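Local atomic coordinates of similar to yteR (Bacilus subtilis) (Clostridium acetobutylicum, PDB entry 4WU0), a protein that probably hydrolyses unsaturated rhamnogalacturonan fragments derived from pectin, as expected for a glycoside hydrolase of family GH105. Residues K42-K45 and Y46-I50; N101-K104 and Q105-H109; N121-H125 and Q126-D130; W186-S189 and E190-L193; F332-Y335 and I336-P339. All coordinates share one frame; numbering follows the deposited sequence.

Interaction 1 of 5, residues K42-K45 and Y46-I50; sequences KDKK and YLDFI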
# COMPACT_ATOMS: atom_id res chain seq x y z
N LYS A 42 -20.76 -12.34 3.41
CA LYS A 42 -22.02 -11.62 3.55
C LYS A 42 -22.44 -11.50 5.01
O LYS A 42 -23.62 -11.29 5.31
CB LYS A 42 -23.11 -12.30 2.71
CG LYS A 42 -22.74 -12.42 1.22
CD LYS A 42 -23.89 -12.96 0.41
CE LYS A 42 -23.65 -12.81 -1.08
NZ LYS A 42 -22.66 -13.80 -1.58
N ASP A 43 -21.47 -11.61 5.90
CA ASP A 43 -21.73 -11.56 7.33
C ASP A 43 -21.62 -10.12 7.85
O ASP A 43 -20.55 -9.52 7.84
CB ASP A 43 -20.74 -12.48 8.06
CG ASP A 43 -21.08 -12.66 9.53
OD1 ASP A 43 -21.78 -11.80 10.10
OD2 ASP A 43 -20.62 -13.67 10.11
N LYS A 44 -22.75 -9.59 8.33
CA LYS A 44 -22.82 -8.18 8.74
C LYS A 44 -21.86 -7.84 9.87
O LYS A 44 -21.51 -6.67 10.06
CB LYS A 44 -24.26 -7.81 9.13
CG LYS A 44 -24.45 -6.33 9.46
CD LYS A 44 -25.91 -5.96 9.76
CE LYS A 44 -26.05 -4.52 10.26
NZ LYS A 44 -25.39 -3.50 9.37
N LYS A 45 -21.38 -8.82 10.63
CA LYS A 45 -20.46 -8.49 11.71
C LYS A 45 -19.18 -7.82 11.19
O LYS A 45 -18.58 -7.00 11.89
CB LYS A 45 -20.14 -9.70 12.57
CG LYS A 45 -19.02 -10.56 12.09
CD LYS A 45 -18.76 -11.70 13.07
CE LYS A 45 -18.07 -12.87 12.40
NZ LYS A 45 -18.25 -14.15 13.16
N TYR A 46 -18.77 -8.14 9.97
CA TYR A 46 -17.56 -7.51 9.40
C TYR A 46 -17.84 -6.07 9.00
O TYR A 46 -17.04 -5.17 9.28
CB TYR A 46 -16.98 -8.33 8.25
CG TYR A 46 -16.63 -9.71 8.73
CD1 TYR A 46 -15.63 -9.90 9.66
CD2 TYR A 46 -17.36 -10.81 8.32
CE1 TYR A 46 -15.33 -11.16 10.14
CE2 TYR A 46 -17.08 -12.06 8.78
CZ TYR A 46 -16.07 -12.24 9.71
OH TYR A 46 -15.80 -13.51 10.18
N LEU A 47 -19.00 -5.84 8.38
CA LEU A 47 -19.40 -4.47 8.02
C LEU A 47 -19.56 -3.64 9.28
O LEU A 47 -19.09 -2.50 9.36
CB LEU A 47 -20.69 -4.47 7.21
CG LEU A 47 -21.26 -3.10 6.87
CD1 LEU A 47 -20.23 -2.31 6.07
CD2 LEU A 47 -22.58 -3.21 6.10
N ASP A 48 -20.19 -4.22 10.29
CA ASP A 48 -20.40 -3.50 11.54
C ASP A 48 -19.08 -3.10 12.20
O ASP A 48 -18.97 -2.00 12.74
CB ASP A 48 -21.25 -4.32 12.51
CG ASP A 48 -22.69 -4.43 12.08
OD1 ASP A 48 -23.15 -3.57 11.30
OD2 ASP A 48 -23.36 -5.39 12.53
N PHE A 49 -18.08 -3.97 12.14
CA PHE A 49 -16.76 -3.66 12.66
C PHE A 49 -16.13 -2.49 11.92
O PHE A 49 -15.52 -1.62 12.53
CB PHE A 49 -15.82 -4.87 12.56
CG PHE A 49 -14.45 -4.62 13.12
CD1 PHE A 49 -14.26 -4.57 14.49
CD2 PHE A 49 -13.37 -4.43 12.29
CE1 PHE A 49 -13.01 -4.34 15.02
CE2 PHE A 49 -12.10 -4.21 12.82
CZ PHE A 49 -11.94 -4.15 14.20
N ILE A 50 -16.28 -2.48 10.61
CA ILE A 50 -15.76 -1.38 9.80
C ILE A 50 -16.44 -0.07 10.17
O ILE A 50 -15.78 0.94 10.39
CB ILE A 50 -15.92 -1.69 8.31
CG1 ILE A 50 -15.06 -2.89 7.94
CG2 ILE A 50 -15.48 -0.49 7.47
CD1 ILE A 50 -15.39 -3.46 6.58

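Interaction 2 of 5, residues N101-K104 and Q105-H109; sequences NLRK and QIDNH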
# COMPACT_ATOMS: atom_id res chain seq x y z
N ASN A 101 -14.24 16.38 1.69
CA ASN A 101 -13.18 17.06 2.43
C ASN A 101 -11.80 16.55 2.03
O ASN A 101 -10.87 17.33 1.87
CB ASN A 101 -13.40 16.95 3.95
CG ASN A 101 -14.60 17.76 4.43
OD1 ASN A 101 -14.94 18.80 3.85
ND2 ASN A 101 -15.25 17.28 5.49
N LEU A 102 -11.66 15.23 1.86
CA LEU A 102 -10.38 14.69 1.44
C LEU A 102 -10.05 15.11 0.01
O LEU A 102 -8.91 15.45 -0.28
CB LEU A 102 -10.39 13.16 1.52
CG LEU A 102 -10.49 12.59 2.94
CD1 LEU A 102 -10.70 11.08 2.86
CD2 LEU A 102 -9.25 12.92 3.78
N ARG A 103 -11.04 15.10 -0.87
CA ARG A 103 -10.82 15.47 -2.26
C ARG A 103 -10.32 16.90 -2.38
O ARG A 103 -9.54 17.23 -3.29
CB ARG A 103 -12.09 15.25 -3.07
CG ARG A 103 -12.04 15.78 -4.49
CD ARG A 103 -11.02 15.07 -5.34
NE ARG A 103 -11.03 15.58 -6.70
CZ ARG A 103 -10.44 16.71 -7.08
NH1 ARG A 103 -9.77 17.46 -6.19
NH2 ARG A 103 -10.48 17.10 -8.34
N LYS A 104 -10.77 17.78 -1.48
CA LYS A 104 -10.33 19.17 -1.48
C LYS A 104 -8.81 19.29 -1.28
O LYS A 104 -8.20 20.23 -1.76
CB LYS A 104 -11.11 19.99 -0.44
CG LYS A 104 -10.72 21.45 -0.32
CD LYS A 104 -10.85 22.15 -1.65
CE LYS A 104 -10.62 23.65 -1.54
NZ LYS A 104 -10.37 24.24 -2.89
N GLN A 105 -8.19 18.34 -0.60
CA GLN A 105 -6.73 18.38 -0.43
C GLN A 105 -6.01 18.31 -1.78
O GLN A 105 -4.98 18.95 -1.98
CB GLN A 105 -6.26 17.22 0.44
CG GLN A 105 -4.79 17.30 0.78
CD GLN A 105 -4.34 16.22 1.76
OE1 GLN A 105 -5.03 15.88 2.71
NE2 GLN A 105 -3.14 15.68 1.51
N ILE A 106 -6.56 17.54 -2.70
CA ILE A 106 -5.96 17.35 -4.01
C ILE A 106 -5.92 18.64 -4.81
O ILE A 106 -5.03 18.83 -5.64
CB ILE A 106 -6.66 16.19 -4.75
CG1 ILE A 106 -6.29 14.89 -4.06
CG2 ILE A 106 -6.25 16.12 -6.22
CD1 ILE A 106 -7.13 13.67 -4.46
N ASP A 107 -6.85 19.55 -4.54
CA ASP A 107 -6.90 20.83 -5.25
C ASP A 107 -5.58 21.59 -5.22
O ASP A 107 -5.14 22.11 -6.25
CB ASP A 107 -7.99 21.73 -4.66
CG ASP A 107 -9.39 21.23 -4.94
OD1 ASP A 107 -9.54 20.24 -5.65
OD2 ASP A 107 -10.35 21.87 -4.48
N ASN A 108 -4.95 21.67 -4.05
CA ASN A 108 -3.76 22.50 -3.89
C ASN A 108 -2.58 21.75 -3.29
O ASN A 108 -1.58 22.37 -2.95
CB ASN A 108 -4.09 23.70 -3.00
CG ASN A 108 -5.15 24.61 -3.61
OD1 ASN A 108 -4.98 25.10 -4.72
ND2 ASN A 108 -6.25 24.80 -2.90
N HIS A 109 -2.68 20.43 -3.17
CA HIS A 109 -1.56 19.66 -2.64
C HIS A 109 -0.34 19.93 -3.51
O HIS A 109 -0.44 19.92 -4.73
CB HIS A 109 -1.89 18.17 -2.66
CG HIS A 109 -0.89 17.32 -1.94
ND1 HIS A 109 -1.15 16.75 -0.71
CD2 HIS A 109 0.37 16.94 -2.27
CE1 HIS A 109 -0.10 16.06 -0.31
NE2 HIS A 109 0.84 16.16 -1.24
O HOH W 1 -8.44 19.33 -8.35
O HOH W 2 -6.39 22.13 -1.22

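Interaction 3 of 5, residues N121-H125 and Q126-D130; sequences NIYPH and QIWLD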
# COMPACT_ATOMS: atom_id res chain seq x y z
N ASN A 121 3.93 18.06 2.93
CA ASN A 121 4.44 19.43 2.97
C ASN A 121 5.82 19.50 3.65
O ASN A 121 6.68 20.31 3.24
CB ASN A 121 3.45 20.37 3.68
CG ASN A 121 3.18 21.66 2.93
OD1 ASN A 121 3.51 21.81 1.74
ND2 ASN A 121 2.56 22.60 3.61
N ILE A 122 6.05 18.65 4.65
CA ILE A 122 7.34 18.66 5.37
C ILE A 122 8.45 17.95 4.59
O ILE A 122 9.61 17.97 5.02
CB ILE A 122 7.26 18.02 6.78
CG1 ILE A 122 6.79 16.58 6.70
CG2 ILE A 122 6.41 18.87 7.72
CD1 ILE A 122 6.94 15.83 8.01
N TYR A 123 8.08 17.36 3.46
CA TYR A 123 9.04 16.69 2.57
C TYR A 123 9.01 17.31 1.17
O TYR A 123 8.66 16.67 0.17
CB TYR A 123 8.75 15.19 2.50
CG TYR A 123 8.89 14.48 3.83
CD1 TYR A 123 10.03 14.65 4.61
CD2 TYR A 123 7.89 13.67 4.30
CE1 TYR A 123 10.17 14.01 5.84
CE2 TYR A 123 8.00 13.02 5.54
CZ TYR A 123 9.14 13.20 6.30
OH TYR A 123 9.25 12.56 7.51
N PRO A 124 9.37 18.58 1.10
CA PRO A 124 9.22 19.28 -0.18
C PRO A 124 10.07 18.66 -1.27
O PRO A 124 11.20 18.28 -0.99
CB PRO A 124 9.71 20.69 0.13
CG PRO A 124 10.62 20.52 1.28
CD PRO A 124 10.03 19.42 2.11
N HIS A 125 9.51 18.58 -2.47
CA HIS A 125 10.20 18.11 -3.67
C HIS A 125 10.44 16.61 -3.68
O HIS A 125 11.16 16.12 -4.53
CB HIS A 125 11.55 18.83 -3.87
CG HIS A 125 11.50 20.29 -3.57
ND1 HIS A 125 10.71 21.17 -4.27
CD2 HIS A 125 12.11 21.02 -2.61
CE1 HIS A 125 10.86 22.39 -3.78
NE2 HIS A 125 11.71 22.32 -2.77
N GLN A 126 9.81 15.88 -2.75
CA GLN A 126 10.08 14.45 -2.58
C GLN A 126 8.95 13.57 -3.07
O GLN A 126 7.78 13.82 -2.79
CB GLN A 126 10.37 14.13 -1.12
CG GLN A 126 11.62 14.81 -0.61
CD GLN A 126 11.87 14.62 0.86
OE1 GLN A 126 11.58 13.55 1.43
NE2 GLN A 126 12.39 15.66 1.50
N ILE A 127 9.31 12.52 -3.80
CA ILE A 127 8.38 11.47 -4.18
C ILE A 127 8.81 10.21 -3.45
O ILE A 127 9.93 9.75 -3.64
CB ILE A 127 8.40 11.17 -5.68
CG1 ILE A 127 8.05 12.44 -6.48
CG2 ILE A 127 7.43 10.03 -6.01
CD1 ILE A 127 8.30 12.32 -7.98
N TRP A 128 7.95 9.66 -2.60
CA TRP A 128 8.20 8.35 -1.99
C TRP A 128 7.21 7.35 -2.58
O TRP A 128 6.04 7.70 -2.83
CB TRP A 128 7.98 8.35 -0.48
CG TRP A 128 8.73 9.35 0.37
CD1 TRP A 128 9.37 10.50 -0.03
CD2 TRP A 128 8.87 9.28 1.79
NE1 TRP A 128 9.90 11.14 1.08
CE2 TRP A 128 9.60 10.41 2.20
CE3 TRP A 128 8.44 8.37 2.76
CZ2 TRP A 128 9.92 10.65 3.54
CZ3 TRP A 128 8.76 8.61 4.07
CH2 TRP A 128 9.48 9.74 4.46
N LEU A 129 7.66 6.12 -2.81
CA LEU A 129 6.79 5.12 -3.44
C LEU A 129 5.50 4.96 -2.64
O LEU A 129 4.43 4.77 -3.25
CB LEU A 129 7.49 3.76 -3.54
CG LEU A 129 8.65 3.63 -4.54
CD1 LEU A 129 9.20 2.24 -4.56
CD2 LEU A 129 8.19 4.06 -5.93
N ASP A 130 5.59 4.98 -1.31
CA ASP A 130 4.42 4.83 -0.45
C ASP A 130 3.27 5.72 -0.93
O ASP A 130 2.12 5.30 -0.89
CB ASP A 130 4.70 5.21 1.03
CG ASP A 130 5.98 4.64 1.60
OD1 ASP A 130 7.01 4.64 0.93
OD2 ASP A 130 5.96 4.21 2.78
O HOH W 3 13.66 18.01 0.06

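Interaction 4 of 5, residues W186-S189 and E190-L193; sequences WSNS and ETGL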
# COMPACT_ATOMS: atom_id res chain seq x y z
N TRP A 186 20.10 12.07 2.61
CA TRP A 186 19.91 10.70 2.17
C TRP A 186 19.89 10.56 0.65
O TRP A 186 19.93 9.44 0.14
CB TRP A 186 18.64 10.09 2.76
CG TRP A 186 17.36 10.85 2.49
CD1 TRP A 186 16.72 11.66 3.37
CD2 TRP A 186 16.56 10.85 1.28
NE1 TRP A 186 15.57 12.16 2.81
CE2 TRP A 186 15.45 11.68 1.53
CE3 TRP A 186 16.68 10.23 0.03
CZ2 TRP A 186 14.47 11.92 0.56
CZ3 TRP A 186 15.70 10.46 -0.92
CH2 TRP A 186 14.61 11.30 -0.65
N SER A 187 19.80 11.68 -0.06
CA SER A 187 19.58 11.64 -1.50
C SER A 187 20.90 11.65 -2.24
O SER A 187 21.83 12.38 -1.89
CB SER A 187 18.68 12.79 -1.96
OG SER A 187 19.36 14.03 -1.99
N ASN A 188 20.97 10.82 -3.28
CA ASN A 188 22.16 10.65 -4.09
C ASN A 188 22.43 11.93 -4.86
O ASN A 188 21.51 12.51 -5.45
CB ASN A 188 21.98 9.45 -5.02
CG ASN A 188 23.21 9.15 -5.85
OD1 ASN A 188 23.43 9.78 -6.87
ND2 ASN A 188 23.99 8.15 -5.43
N SER A 189 23.68 12.38 -4.85
CA SER A 189 24.01 13.66 -5.48
C SER A 189 23.75 13.64 -6.99
O SER A 189 23.48 14.68 -7.58
CB SER A 189 25.46 14.07 -5.19
OG SER A 189 26.35 13.30 -5.97
N GLU A 190 23.79 12.46 -7.62
CA GLU A 190 23.53 12.38 -9.06
C GLU A 190 22.06 12.25 -9.41
O GLU A 190 21.57 12.90 -10.33
CB GLU A 190 24.25 11.18 -9.70
CG GLU A 190 25.74 11.18 -9.59
CD GLU A 190 26.35 9.93 -10.19
OE1 GLU A 190 25.72 9.32 -11.08
OE2 GLU A 190 27.47 9.56 -9.77
N THR A 191 21.37 11.37 -8.69
CA THR A 191 20.04 10.94 -9.08
C THR A 191 18.94 11.41 -8.15
O THR A 191 17.76 11.31 -8.47
CB THR A 191 19.96 9.43 -9.02
OG1 THR A 191 20.21 9.04 -7.66
CG2 THR A 191 20.98 8.80 -9.94
N GLY A 192 19.31 11.89 -6.97
CA GLY A 192 18.32 12.28 -5.99
C GLY A 192 17.71 11.11 -5.24
O GLY A 192 16.82 11.30 -4.41
N LEU A 193 18.17 9.90 -5.52
CA LEU A 193 17.52 8.72 -4.97
C LEU A 193 18.06 8.29 -3.62
O LEU A 193 19.22 8.53 -3.28
CB LEU A 193 17.63 7.56 -5.95
CG LEU A 193 16.88 7.87 -7.25
CD1 LEU A 193 17.33 6.96 -8.37
CD2 LEU A 193 15.36 7.79 -7.02
O HOH W 4 21.59 8.12 -1.46

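Interaction 5 of 5, residues F332-Y335 and I336-P339; sequences FAYY and ISEP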
# COMPACT_ATOMS: atom_id res chain seq x y z
N PHE A 332 21.55 0.83 4.94
CA PHE A 332 21.20 -0.52 5.34
C PHE A 332 21.00 -0.59 6.86
O PHE A 332 20.00 -1.13 7.36
CB PHE A 332 22.27 -1.51 4.86
CG PHE A 332 22.01 -2.94 5.24
CD1 PHE A 332 21.18 -3.75 4.48
CD2 PHE A 332 22.59 -3.49 6.39
CE1 PHE A 332 20.93 -5.05 4.84
CE2 PHE A 332 22.35 -4.80 6.74
CZ PHE A 332 21.51 -5.59 5.96
N ALA A 333 21.95 -0.03 7.61
CA ALA A 333 21.84 -0.02 9.07
C ALA A 333 20.54 0.65 9.51
O ALA A 333 19.87 0.15 10.42
CB ALA A 333 23.06 0.63 9.70
N TYR A 334 20.17 1.75 8.86
CA TYR A 334 18.92 2.42 9.16
C TYR A 334 17.72 1.47 8.96
O TYR A 334 16.85 1.38 9.83
CB TYR A 334 18.71 3.73 8.36
CG TYR A 334 17.27 4.10 8.47
CD1 TYR A 334 16.75 4.56 9.69
CD2 TYR A 334 16.39 3.85 7.43
CE1 TYR A 334 15.41 4.77 9.86
CE2 TYR A 334 15.02 4.06 7.59
CZ TYR A 334 14.54 4.50 8.80
OH TYR A 334 13.19 4.68 8.94
N TYR A 335 17.64 0.78 7.83
CA TYR A 335 16.46 -0.05 7.57
C TYR A 335 16.37 -1.22 8.55
O TYR A 335 15.29 -1.65 8.89
CB TYR A 335 16.40 -0.54 6.12
CG TYR A 335 15.91 0.51 5.17
CD1 TYR A 335 14.56 0.84 5.09
CD2 TYR A 335 16.80 1.22 4.36
CE1 TYR A 335 14.11 1.81 4.22
CE2 TYR A 335 16.35 2.19 3.50
CZ TYR A 335 15.01 2.50 3.43
OH TYR A 335 14.54 3.48 2.57
N ILE A 336 17.52 -1.73 8.98
CA ILE A 336 17.53 -2.83 9.94
C ILE A 336 17.23 -2.32 11.36
O ILE A 336 16.82 -3.09 12.24
CB ILE A 336 18.90 -3.54 9.87
CG1 ILE A 336 19.13 -4.06 8.44
CG2 ILE A 336 19.02 -4.67 10.88
CD1 ILE A 336 17.97 -4.79 7.83
N SER A 337 17.42 -1.02 11.59
CA SER A 337 17.25 -0.47 12.94
C SER A 337 15.79 -0.34 13.38
O SER A 337 15.51 -0.21 14.58
CB SER A 337 17.91 0.92 13.06
OG SER A 337 17.09 1.91 12.45
N GLU A 338 14.86 -0.35 12.43
CA GLU A 338 13.47 -0.09 12.79
C GLU A 338 12.82 -1.33 13.41
O GLU A 338 13.27 -2.46 13.16
CB GLU A 338 12.66 0.42 11.59
CG GLU A 338 13.07 1.81 11.05
CD GLU A 338 12.57 2.97 11.90
OE1 GLU A 338 12.27 2.78 13.10
OE2 GLU A 338 12.50 4.11 11.38
N PRO A 339 11.78 -1.14 14.24
CA PRO A 339 11.21 -2.31 14.95
C PRO A 339 10.59 -3.35 14.03
O PRO A 339 10.03 -3.00 12.98
CB PRO A 339 10.10 -1.69 15.80
CG PRO A 339 10.53 -0.25 15.98
CD PRO A 339 11.22 0.13 14.72
O HOH W 5 13.60 -3.15 10.44

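Interaction 1 of 5, residues K42-K45 and Y46-I50
D43 and Y46 meet at the N-terminal cap of helix 44-54, just after the chain has left helix 25-41 through the positive-phi residue K42. The capping bond comes first. With CG anti to the backbone N (chi1 -171°), the D43 carboxylate swings over the first turn, where OD1 accepts from K45 N at 3.1 Å, the donor lying above the carboxylate plane. In the backbone, the D43 carbonyl O takes Y46 N at 3.1 Å, and the ordinary helical bonds D48 N to K44 O and F49 N to K45 O continue the spiral.

Charge pairing occupies the outer side of the helix. One turn apart, K44 and D48 are joined by a salt bridge, K44 NZ reaching D48 OD1 on its syn side at 3.0 Å, while the aliphatic CG of K44 lies 3.4 Å from D48 OD2.

Apolar contact involves the Y46 ring, which packs among helices 4-14 and 25-41 and hydrogen-bonds through OH to D10. K45 runs beside it, pointing the same way. Its CG sits almost exactly on the ring normal, 3.9 Å from the Y46 centroid, a CH-pi contact, and farther out K45 CE lies 3.2 Å from Y46 OH.

Interaction 2 of 5, residues N101-K104 and Q105-H109
A salt-bridge network of R103, K104 and D107 decorates the last turns of helix 93-108, joining side chains three and four residues apart. D107 is the acid the two bases share. From the preceding turn, R103 brings NH1 to within 2.8 Å of D107 OD1. The oxygen lies at the edge of the guanidinium, near its plane, but the two flat groups stand 81° apart and the hydrogen bond is bent and weak. A bend at chi2 (65°) turns the arginine forward along the helix, where NH1 also comes 3.7 Å from I106 CB. Water 1 closes a second path, accepting from R103 NH2 and donating to D107 OD1. K104 approaches the other carboxylate oxygen, although the position of D107 OD2 is doubtful in the model.

Backbone bonding weakens here. D107 N still bonds to K104 O at 3.2 Å, but the bonds from N108 N and H109 N back to Q105 O are weak, and water 2 donates to K104 O, accepting only weakly from N108. Q105 NE2 donates to H109 ND1 at 3.2 Å, nearly straight and in the plane of both groups, while Q105 OE1 bonds to Y67 and H109 NE2 to the backbone O of W118.

R103 NH2 also pairs with E151, so the arginine is shared between two acids; its positive charge would probably favour ionised D107.

Interaction 3 of 5, residues N121-H125 and Q126-D130
This is a buried turn-to-strand contact. A type II beta turn from Y123 to Q126 feeds the chain into strand 126-128, and side chains from the turn's two ends meet the tryptophan that follows. Q126 N closes the turn on Y123 O at 3.2 Å, with H125 at the positive-phi corner.

Inside, the Y123 ring is sandwiched. CG1 of I122 covers one face, and on the opposite face W128 CZ2 stands over the ring centre, its closest approach being 3.6 Å to Y123 CE2. The two aromatic planes are inclined at 36°, so the pair is oblique, with the outer corner of the indole leaning onto the phenol. W128 is also stacked with H119.

Q126 packs its amide against the root of the tyrosine, OE1 lying 3.4 Å from Y123 CB. An extended chi2 (175°) carries the amide to the indole's edge, where W128 NE1 donates to Q126 OE1 at 3.0 Å, nearly straight, in the carbonyl plane and on a lone pair. The other end of the amide, NE2, donates to E184 and to water 3, which in turn donates to P124 O.

Both ends of the Q126 amide are therefore engaged, oxygen with an N-H donor and nitrogen with acceptors; this fixes its rotation and leaves the buried indole N-H satisfied.

Interaction 4 of 5, residues W186-S189 and E190-L193
E190 N opens the second half of a tight loop between strand 177-179 and helix 199-215, donating to N188 OD1 at 2.8 Å. That bond makes an Asx turn, with the asparagine oxygen standing in for a backbone carbonyl. The CG of N188 is anti to its backbone nitrogen (chi1 -177°), which lays the amide across the loop, and the CB of E190 rests 3.3 Å from the same OD1.

T191 adds a second bond to that oxygen, its N lying 3.2 Å from N188 OD1 and tilted only slightly from the amide carbonyl plane. Its OG1 approaches N188 CB to 3.2 Å and accepts from L193 N at 3.1 Å, an ST turn.

G192, with positive phi, returns the chain: its N donates to N188 O at 2.7 Å, and its carbonyl O comes 3.4 Å from S187 CB, which in turn covers a face of the W186 indole.

L193 completes the closure. Its carbonyl O accepts from N188 N at 2.9 Å and also from water 4, which gives its other hydrogen to W186 O. W186 itself presents the edge of its ring to the L193 backbone and packs against A177 and D179 of the neighbouring strand.

N188 thus bonds through its backbone N and O and its side-chain oxygen, so that one polar residue links both arms of the loop, while a backbone bond between G192 and D179 joins it to strand 177-179, and water 4 reconciles two nearby carbonyl acceptors.

Interaction 5 of 5, residues F332-Y335 and I336-P339
The F332 ring receives I336 over one face: CG1 of the isoleucine, one turn later in helix 332-337, lies 3.9 Å from the centroid and 19° off the normal, a CH-pi contact. F332 also makes a cation-pi contact with R257. The Y334 ring meets E338 at its edge instead, OE2 lying near the ring plane with the carboxylate turned 79° against it. A face of the Y335 ring is covered by CD2 of Y334, while Y335 OH bonds to H176.

At the helix's end, Y334 OH donates to E338 OE2 at 2.6 Å, using the anti lone pair of the carboxylate. The glutamate chain is bent at chi2 (-76°), which brings its carboxylate back to the phenol. Y334 O is doubly gripped, by S337 N from above the carbonyl plane and by S337 OG at 2.7 Å; the serine hydroxyl thus turns back onto the final turn. Water 5 donates both to Y335 O and to E338 O, bridging the helix to the loop that follows.

Y334 OH has a further hydrogen bond, with the backbone N of G321. Donating to the carboxylate and accepting from that N-H, the phenol ties the helix terminus to a separate loop, and its hydrogen bond would probably stabilise negative charge on E338.

Interactions 3 and 4 touch, Q126 OE1 lying 3.4 Å from W186 CZ2, and E184 joins them further, its carboxylate taking Q126 NE2 and its backbone O bonding S187 OG. Interaction 5 is about 8 Å from each of them at nearest atoms, but H176 spans the gap to interaction 3: ND1 bonds Y335 OH and NE2 makes a weak bond to D130. These three therefore form one cluster of a strand, loops and a short helix. Interaction 2 precedes interaction 3 in the chain, about 6 Å away at nearest atoms. Interaction 1 stands apart, its centre about 46 Å from that of interaction 4, across a largely helical chain consistent with the family's (alpha/alpha)6 barrel.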